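Local coordinates for protein STE5 (Saccharomyces cerevisiae, PDB 3FZE), which is a scaffold of the yeast mating-pheromone pathway, whose minimal scaffold domain cocatalyses phosphorylation of the MAP kinase Fus3 by Ste7, at residues I113-N118 and S126-D131; L146-G151 and T171-T176. All blocks are in the same frame, centred on the assembly; numbering follows the deposited sequence.

Interaction 1 of 2, residues I113-N118 and S126-D131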
ATOM      1  N   ILE A 113       5.083  -6.849  -1.696  1.00 22.06           N
ATOM      2  CA  ILE A 113       5.060  -5.398  -1.601  1.00 19.84           C
ATOM      3  C   ILE A 113       3.894  -4.845  -2.394  1.00 19.52           C
ATOM      4  O   ILE A 113       3.744  -5.139  -3.578  1.00 26.24           O
ATOM      5  CB  ILE A 113       6.366  -4.771  -2.126  1.00 23.42           C
ATOM      6  CG1 ILE A 113       7.563  -5.340  -1.376  1.00 23.84           C
ATOM      7  CG2 ILE A 113       6.311  -3.249  -2.010  1.00 25.23           C
ATOM      8  CD1 ILE A 113       7.542  -5.044   0.081  1.00 25.44           C
ATOM      9  N   VAL A 114       3.071  -4.034  -1.734  1.00 15.87           N
ATOM     10  CA  VAL A 114       1.901  -3.473  -2.383  1.00 16.73           C
ATOM     11  C   VAL A 114       1.989  -1.958  -2.257  1.00 16.27           C
ATOM     12  O   VAL A 114       1.873  -1.415  -1.164  1.00 19.45           O
ATOM     13  CB  VAL A 114       0.597  -3.983  -1.741  1.00 17.70           C
ATOM     14  CG1 VAL A 114      -0.615  -3.394  -2.448  1.00 22.96           C
ATOM     15  CG2 VAL A 114       0.550  -5.513  -1.784  1.00 18.12           C
ATOM     16  N   ALA A 115       2.221  -1.285  -3.375  1.00 17.44           N
ATOM     17  CA  ALA A 115       2.353   0.168  -3.381  1.00 16.56           C
ATOM     18  C   ALA A 115       1.164   0.789  -4.101  1.00 13.78           C
ATOM     19  O   ALA A 115       0.950   0.546  -5.284  1.00 19.20           O
ATOM     20  CB  ALA A 115       3.679   0.586  -4.039  1.00 17.89           C
ATOM     21  N   VAL A 116       0.378   1.580  -3.376  1.00 19.08           N
ATOM     22  CA  VAL A 116      -0.814   2.183  -3.942  1.00 18.31           C
ATOM     23  C   VAL A 116      -0.780   3.690  -3.700  1.00 19.02           C
ATOM     24  O   VAL A 116      -0.474   4.142  -2.591  1.00 16.84           O
ATOM     25  CB  VAL A 116      -2.098   1.598  -3.317  1.00 19.98           C
ATOM     26  CG1 VAL A 116      -3.326   2.065  -4.088  1.00 18.79           C
ATOM     27  CG2 VAL A 116      -2.038   0.059  -3.275  1.00 20.78           C
ATOM     28  N   SER A 117      -1.094   4.469  -4.728  1.00 19.84           N
ATOM     29  CA  SER A 117      -1.041   5.930  -4.619  1.00 18.96           C
ATOM     30  C   SER A 117      -2.162   6.565  -5.439  1.00 15.85           C
ATOM     31  O   SER A 117      -2.513   6.067  -6.509  1.00 20.73           O
ATOM     32  CB  SER A 117       0.321   6.441  -5.101  1.00 20.59           C
ATOM     33  OG  SER A 117       0.385   7.865  -5.107  1.00 19.91           O
ATOM     34  N   ASN A 118      -2.724   7.660  -4.941  1.00 17.86           N
ATOM     35  CA  ASN A 118      -3.684   8.421  -5.735  1.00 20.07           C
ATOM     36  C   ASN A 118      -3.154   9.805  -6.093  1.00 21.94           C
ATOM     37  O   ASN A 118      -3.897  10.638  -6.609  1.00 22.42           O
ATOM     38  CB  ASN A 118      -5.022   8.557  -5.003  1.00 21.72           C
ATOM     39  CG  ASN A 118      -4.949   9.527  -3.846  1.00 23.37           C
ATOM     40  OD1 ASN A 118      -3.867   9.790  -3.321  1.00 22.84           O
ATOM     41  ND2 ASN A 118      -6.098  10.067  -3.439  1.00 19.35           N
ATOM     42  N   SER A 126       5.799  10.763  -6.667  1.00 21.83           N
ATOM     43  CA  SER A 126       4.940   9.584  -6.600  1.00 19.88           C
ATOM     44  C   SER A 126       5.742   8.333  -6.248  1.00 21.02           C
ATOM     45  O   SER A 126       6.774   8.060  -6.864  1.00 25.33           O
ATOM     46  CB  SER A 126       4.207   9.398  -7.933  1.00 18.53           C
ATOM     47  OG  SER A 126       3.661   8.092  -8.046  1.00 20.41           O
ATOM     48  N   ILE A 127       5.273   7.571  -5.261  1.00 16.13           N
ATOM     49  CA  ILE A 127       5.962   6.338  -4.882  1.00 20.02           C
ATOM     50  C   ILE A 127       5.968   5.302  -6.018  1.00 21.06           C
ATOM     51  O   ILE A 127       6.741   4.336  -5.994  1.00 24.01           O
ATOM     52  CB  ILE A 127       5.362   5.711  -3.591  1.00 19.55           C
ATOM     53  CG1 ILE A 127       3.945   5.188  -3.852  1.00 17.03           C
ATOM     54  CG2 ILE A 127       5.371   6.725  -2.447  1.00 20.81           C
ATOM     55  CD1 ILE A 127       3.387   4.317  -2.728  1.00 15.94           C
ATOM     56  N   LEU A 128       5.122   5.509  -7.022  1.00 20.40           N
ATOM     57  CA  LEU A 128       4.983   4.525  -8.090  1.00 22.17           C
ATOM     58  C   LEU A 128       6.153   4.561  -9.089  1.00 21.92           C
ATOM     59  O   LEU A 128       6.325   3.629  -9.877  1.00 26.79           O
ATOM     60  CB  LEU A 128       3.635   4.693  -8.808  1.00 23.35           C
ATOM     61  CG  LEU A 128       2.377   4.682  -7.933  1.00 23.05           C
ATOM     62  CD1 LEU A 128       1.136   4.988  -8.739  1.00 23.65           C
ATOM     63  CD2 LEU A 128       2.225   3.333  -7.245  1.00 25.18           C
ATOM     64  N   PHE A 129       6.963   5.614  -9.038  1.00 24.22           N
ATOM     65  CA  PHE A 129       8.120   5.737  -9.929  1.00 25.70           C
ATOM     66  C   PHE A 129       9.399   5.184  -9.305  1.00 29.89           C
ATOM     67  O   PHE A 129      10.451   5.168  -9.943  1.00 29.99           O
ATOM     68  CB  PHE A 129       8.374   7.209 -10.299  1.00 25.48           C
ATOM     69  CG  PHE A 129       7.334   7.801 -11.200  1.00 25.00           C
ATOM     70  CD1 PHE A 129       7.585   7.971 -12.547  1.00 24.58           C
ATOM     71  CD2 PHE A 129       6.109   8.192 -10.699  1.00 26.64           C
ATOM     72  CE1 PHE A 129       6.628   8.519 -13.379  1.00 27.87           C
ATOM     73  CE2 PHE A 129       5.150   8.735 -11.526  1.00 26.13           C
ATOM     74  CZ  PHE A 129       5.407   8.900 -12.867  1.00 31.80           C
ATOM     75  N   GLN A 130       9.320   4.751  -8.053  1.00 27.44           N
ATOM     76  CA  GLN A 130      10.537   4.502  -7.287  1.00 26.93           C
ATOM     77  C   GLN A 130      11.030   3.075  -7.498  1.00 31.10           C
ATOM     78  O   GLN A 130      10.300   2.242  -8.024  1.00 33.53           O
ATOM     79  CB  GLN A 130      10.307   4.840  -5.808  1.00 28.07           C
ATOM     80  CG  GLN A 130      10.011   6.327  -5.597  1.00 30.97           C
ATOM     81  CD  GLN A 130       9.585   6.675  -4.180  1.00 35.77           C
ATOM     82  OE1 GLN A 130       9.710   5.859  -3.264  1.00 35.84           O
ATOM     83  NE2 GLN A 130       9.063   7.896  -3.994  1.00 21.49           N
ATOM     84  N   ASP A 131      12.275   2.801  -7.118  1.00 32.90           N
ATOM     85  CA  ASP A 131      12.844   1.482  -7.378  1.00 46.26           C
ATOM     86  C   ASP A 131      12.752   0.564  -6.161  1.00 40.20           C
ATOM     87  O   ASP A 131      13.387   0.796  -5.129  1.00 39.06           O
ATOM     88  CB  ASP A 131      14.273   1.567  -7.939  1.00 58.98           C
ATOM     89  CG  ASP A 131      15.306   1.931  -6.887  1.00 70.37           C
ATOM     90  OD1 ASP A 131      14.948   2.596  -5.891  1.00 74.06           O
ATOM     91  OD2 ASP A 131      16.484   1.555  -7.066  1.00 76.89           O
TER
HETATM   92  O   HOH W   1       0.961   8.484  -7.860  1.00 24.47           O
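On the C-terminal half of strand 111-117, a central strand of the vWA-like sheet, Ala-115 and Ser-117 meet Ile-127 and Leu-128, which stand on a short 3-10 turn of the following loop. Ile-127 sends its longer branch toward the strand: with CG1 between the backbone N and the carbonyl carbon (chi1 68°) and an extended chi2, CD1 comes to 4.0 Å from Ala-115 CB, while its CG1 rests against Ser-117 CB. Leu-128 approaches with its forked end. CG lies 3.9 Å from Ser-117 CB, and CD2 reaches 3.6 Å from Ala-115 O. The two side chains of the turn thus straddle positions 115 and 117, which point to the same face of the mixed sheet of this alpha/beta/alpha domain, where strand 111-117 has parallel neighbours on both sides.

No hydrogen bond joins the segments directly. Ser-117 OG, held anti to its own N (chi1 176°), takes a hydrogen bond from a water at 2.9 Å, and the same water is hydrogen-bonded to Ser-126 OG at 2.7 Å. Ser-126 OG also accepts from Leu-128 N at 3.1 Å (154° at the hydrogen), forming an ST turn at the start of the 3-10 segment, and it lies in the plane of the Phe-129 ring, at its edge. Gln-25, from strand 19-26, gives a second polar bridge: its OE1 is hydrogen-bonded both to Ser-117 OG and to Ile-127 N.

Interaction 2 of 2, residues L146-G151 and T171-T176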
ATOM      1  N   LEU A 146       3.783  -5.010  -6.417  1.00 28.22           N
ATOM      2  CA  LEU A 146       2.615  -4.480  -7.111  1.00 27.32           C
ATOM      3  C   LEU A 146       2.514  -2.958  -6.979  1.00 25.26           C
ATOM      4  O   LEU A 146       2.610  -2.417  -5.885  1.00 27.50           O
ATOM      5  CB  LEU A 146       1.370  -5.197  -6.575  1.00 28.30           C
ATOM      6  CG  LEU A 146      -0.048  -4.652  -6.662  1.00 37.85           C
ATOM      7  CD1 LEU A 146      -1.035  -5.782  -6.397  1.00 40.44           C
ATOM      8  CD2 LEU A 146      -0.216  -3.552  -5.646  1.00 49.77           C
ATOM      9  N   LYS A 147       2.330  -2.277  -8.105  1.00 25.81           N
ATOM     10  CA  LYS A 147       2.256  -0.819  -8.128  1.00 23.32           C
ATOM     11  C   LYS A 147       0.931  -0.385  -8.731  1.00 24.31           C
ATOM     12  O   LYS A 147       0.649  -0.674  -9.897  1.00 28.59           O
ATOM     13  CB  LYS A 147       3.413  -0.239  -8.938  1.00 27.10           C
ATOM     14  CG  LYS A 147       4.782  -0.551  -8.365  1.00 27.28           C
ATOM     15  CD  LYS A 147       5.887  -0.054  -9.280  1.00 34.38           C
ATOM     16  CE  LYS A 147       7.247  -0.515  -8.792  1.00 46.10           C
ATOM     17  NZ  LYS A 147       8.322  -0.259  -9.798  1.00 52.13           N
ATOM     18  N   ILE A 148       0.116   0.301  -7.936  1.00 21.64           N
ATOM     19  CA  ILE A 148      -1.236   0.643  -8.359  1.00 22.07           C
ATOM     20  C   ILE A 148      -1.554   2.127  -8.221  1.00 18.92           C
ATOM     21  O   ILE A 148      -1.345   2.739  -7.168  1.00 22.83           O
ATOM     22  CB  ILE A 148      -2.314  -0.160  -7.595  1.00 24.00           C
ATOM     23  CG1 ILE A 148      -2.083  -1.667  -7.739  1.00 24.56           C
ATOM     24  CG2 ILE A 148      -3.706   0.211  -8.098  1.00 22.00           C
ATOM     25  CD1 ILE A 148      -3.021  -2.510  -6.873  1.00 21.99           C
ATOM     26  N   LYS A 149      -2.070   2.697  -9.300  0.50 24.86           N
ATOM     27  CA  LYS A 149      -2.468   4.091  -9.312  0.50 24.18           C
ATOM     28  C   LYS A 149      -3.985   4.175  -9.179  0.50 23.81           C
ATOM     29  O   LYS A 149      -4.723   3.657 -10.019  0.50 24.23           O
ATOM     30  CB  LYS A 149      -1.999   4.759 -10.606  0.50 23.14           C
ATOM     31  CG  LYS A 149      -1.807   6.261 -10.508  0.50 24.46           C
ATOM     32  CD  LYS A 149      -3.118   6.966 -10.248  0.50 25.11           C
ATOM     33  CE  LYS A 149      -2.950   8.471 -10.277  0.50 25.31           C
ATOM     34  NZ  LYS A 149      -4.270   9.130 -10.178  0.50 17.53           N
ATOM     35  N   VAL A 150      -4.444   4.815  -8.109  1.00 18.97           N
ATOM     36  CA  VAL A 150      -5.868   5.058  -7.922  1.00 22.26           C
ATOM     37  C   VAL A 150      -6.256   6.360  -8.628  1.00 23.36           C
ATOM     38  O   VAL A 150      -5.692   7.418  -8.353  1.00 25.02           O
ATOM     39  CB  VAL A 150      -6.237   5.109  -6.434  1.00 19.34           C
ATOM     40  CG1 VAL A 150      -7.670   5.577  -6.262  1.00 21.56           C
ATOM     41  CG2 VAL A 150      -6.014   3.741  -5.796  1.00 18.10           C
ATOM     42  N   GLY A 151      -7.204   6.265  -9.551  1.00 24.87           N
ATOM     43  CA  GLY A 151      -7.581   7.387 -10.396  1.00 23.53           C
ATOM     44  C   GLY A 151      -6.997   7.203 -11.784  1.00 29.93           C
ATOM     45  O   GLY A 151      -5.777   7.200 -11.956  1.00 32.33           O
ATOM     46  N   THR A 171     -11.535   1.924  -2.730  1.00 17.22           N
ATOM     47  CA  THR A 171     -12.425   0.852  -2.313  1.00 21.95           C
ATOM     48  C   THR A 171     -12.226  -0.382  -3.186  1.00 21.50           C
ATOM     49  O   THR A 171     -12.092  -1.496  -2.676  1.00 18.87           O
ATOM     50  CB  THR A 171     -13.892   1.314  -2.338  1.00 22.79           C
ATOM     51  OG1 THR A 171     -14.097   2.288  -1.305  1.00 21.83           O
ATOM     52  CG2 THR A 171     -14.836   0.135  -2.109  1.00 19.98           C
ATOM     53  N   PHE A 172     -12.181  -0.184  -4.501  1.00 20.98           N
ATOM     54  CA  PHE A 172     -12.031  -1.322  -5.403  1.00 20.39           C
ATOM     55  C   PHE A 172     -10.701  -2.033  -5.197  1.00 20.91           C
ATOM     56  O   PHE A 172     -10.658  -3.258  -5.095  1.00 21.05           O
ATOM     57  CB  PHE A 172     -12.177  -0.916  -6.875  1.00 23.16           C
ATOM     58  CG  PHE A 172     -11.967  -2.059  -7.819  1.00 32.79           C
ATOM     59  CD1 PHE A 172     -13.010  -2.906  -8.138  1.00 29.31           C
ATOM     60  CD2 PHE A 172     -10.712  -2.317  -8.347  1.00 44.77           C
ATOM     61  CE1 PHE A 172     -12.816  -3.980  -8.987  1.00 41.00           C
ATOM     62  CE2 PHE A 172     -10.509  -3.389  -9.193  1.00 46.57           C
ATOM     63  CZ  PHE A 172     -11.563  -4.220  -9.510  1.00 43.39           C
ATOM     64  N   VAL A 173      -9.620  -1.262  -5.127  1.00 21.52           N
ATOM     65  CA  VAL A 173      -8.292  -1.832  -4.930  1.00 17.27           C
ATOM     66  C   VAL A 173      -8.207  -2.618  -3.631  1.00 17.23           C
ATOM     67  O   VAL A 173      -7.766  -3.775  -3.610  1.00 18.01           O
ATOM     68  CB  VAL A 173      -7.209  -0.737  -4.903  1.00 22.69           C
ATOM     69  CG1 VAL A 173      -5.867  -1.322  -4.478  1.00 24.35           C
ATOM     70  CG2 VAL A 173      -7.094  -0.080  -6.265  1.00 22.82           C
ATOM     71  N   LEU A 174      -8.649  -1.998  -2.544  0.50 16.66           N
ATOM     72  CA  LEU A 174      -8.504  -2.601  -1.223  0.50 17.70           C
ATOM     73  C   LEU A 174      -9.485  -3.753  -0.962  0.50 16.99           C
ATOM     74  O   LEU A 174      -9.127  -4.741  -0.325  0.50 18.95           O
ATOM     75  CB  LEU A 174      -8.577  -1.527  -0.133  0.50 17.82           C
ATOM     76  CG  LEU A 174      -7.410  -0.539  -0.202  0.50 17.37           C
ATOM     77  CD1 LEU A 174      -7.609   0.608   0.783  0.50 17.22           C
ATOM     78  CD2 LEU A 174      -6.097  -1.266   0.054  0.50 18.36           C
ATOM     79  N   GLU A 175     -10.714  -3.632  -1.460  1.00 16.40           N
ATOM     80  CA  GLU A 175     -11.669  -4.735  -1.374  1.00 14.41           C
ATOM     81  C   GLU A 175     -11.146  -5.920  -2.182  1.00 18.70           C
ATOM     82  O   GLU A 175     -11.230  -7.066  -1.737  1.00 20.30           O
ATOM     83  CB  GLU A 175     -13.076  -4.325  -1.847  1.00 18.91           C
ATOM     84  CG  GLU A 175     -13.831  -3.486  -0.816  1.00 21.22           C
ATOM     85  CD  GLU A 175     -15.298  -3.277  -1.166  1.00 19.42           C
ATOM     86  OE1 GLU A 175     -15.681  -3.544  -2.315  1.00 21.51           O
ATOM     87  OE2 GLU A 175     -16.062  -2.833  -0.282  1.00 30.39           O
ATOM     88  N   THR A 176     -10.590  -5.644  -3.357  1.00 19.41           N
ATOM     89  CA  THR A 176     -10.045  -6.712  -4.187  1.00 21.12           C
ATOM     90  C   THR A 176      -8.881  -7.396  -3.483  1.00 21.05           C
ATOM     91  O   THR A 176      -8.775  -8.628  -3.474  1.00 20.70           O
ATOM     92  CB  THR A 176      -9.588  -6.207  -5.568  1.00 21.29           C
ATOM     93  OG1 THR A 176     -10.717  -5.686  -6.273  1.00 22.01           O
ATOM     94  CG2 THR A 176      -8.992  -7.365  -6.378  1.00 21.57           C
TER
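Val-173 plants both its methyl groups on the side chains of strand 145-150, and three apolar contacts make up the meeting. Its CG2 lies 3.9 Å from Ile-148 CG2 and 4.0 Å from Val-150 CG2, so one methyl is shared between two strand residues, while CG1 lies 3.9 Å from Ile-148 CD1. Ile-148 and Val-173 face each other tip to tip; Val-150 slants past the valine at an angle. In Ile-148, CG1 stands anti to the carbonyl carbon (chi1 -56°) and chi2 is extended, which carries CD1 out to the second methyl and leaves CG2 to meet the first. The rotation of Val-173, with CG1 anti to its backbone N (chi1 171°), turns CG1 to Ile-148 CD1 and CG2 to the pair Ile-148 and Val-150. All three residues are buried, and no hydrogen bond crosses between the segments.

The positions follow from the secondary structure behind them. Ile-148 and Val-150, two apart on a strand, reach the same helix, whereas Lys-149 between them points away from it. On the helix, Glu-175 N and Thr-176 N bond back to the carbonyls of Thr-171 and Phe-172. Phe-172 O is gripped twice, because Thr-176 OG1 also donates to it, at 2.7 Å and from the opposite face of the carbonyl plane. The same hydroxyl oxygen sits 3.6 Å above the centre of the Phe-172 ring, on one face.

The contact packs the first turns of helix 170-180 on the sheet, and neighbouring elements complete it. Ala-167 of strand 165-167 touches both Ile-148 and Val-173; helix 35-50 meets Leu-174, and helix 2-14 lies against Leu-146, Phe-172 and Thr-176.

Of the four segments, that on strand 111-117 comes first, and interaction 1 closes the short loop that leaves it by folding residues 126-131 back on the strand. The chain then enters strand 145-150, and interaction 2 closes a longer excursion, through strand 165-167, with helix 170-180. The two therefore stand in series, neither nested nor crossing. They are joined through the sheet: the two strands are parallel neighbours, with probable hydrogen bonds from Ala-115 N to Leu-146 O and from Ile-148 N to Ala-115 O, and Val-116 packs on Val-150. Interaction 1 packs the loop, and interaction 2 the last helix, against adjacent strands, on opposite faces of one vWA-like sheet.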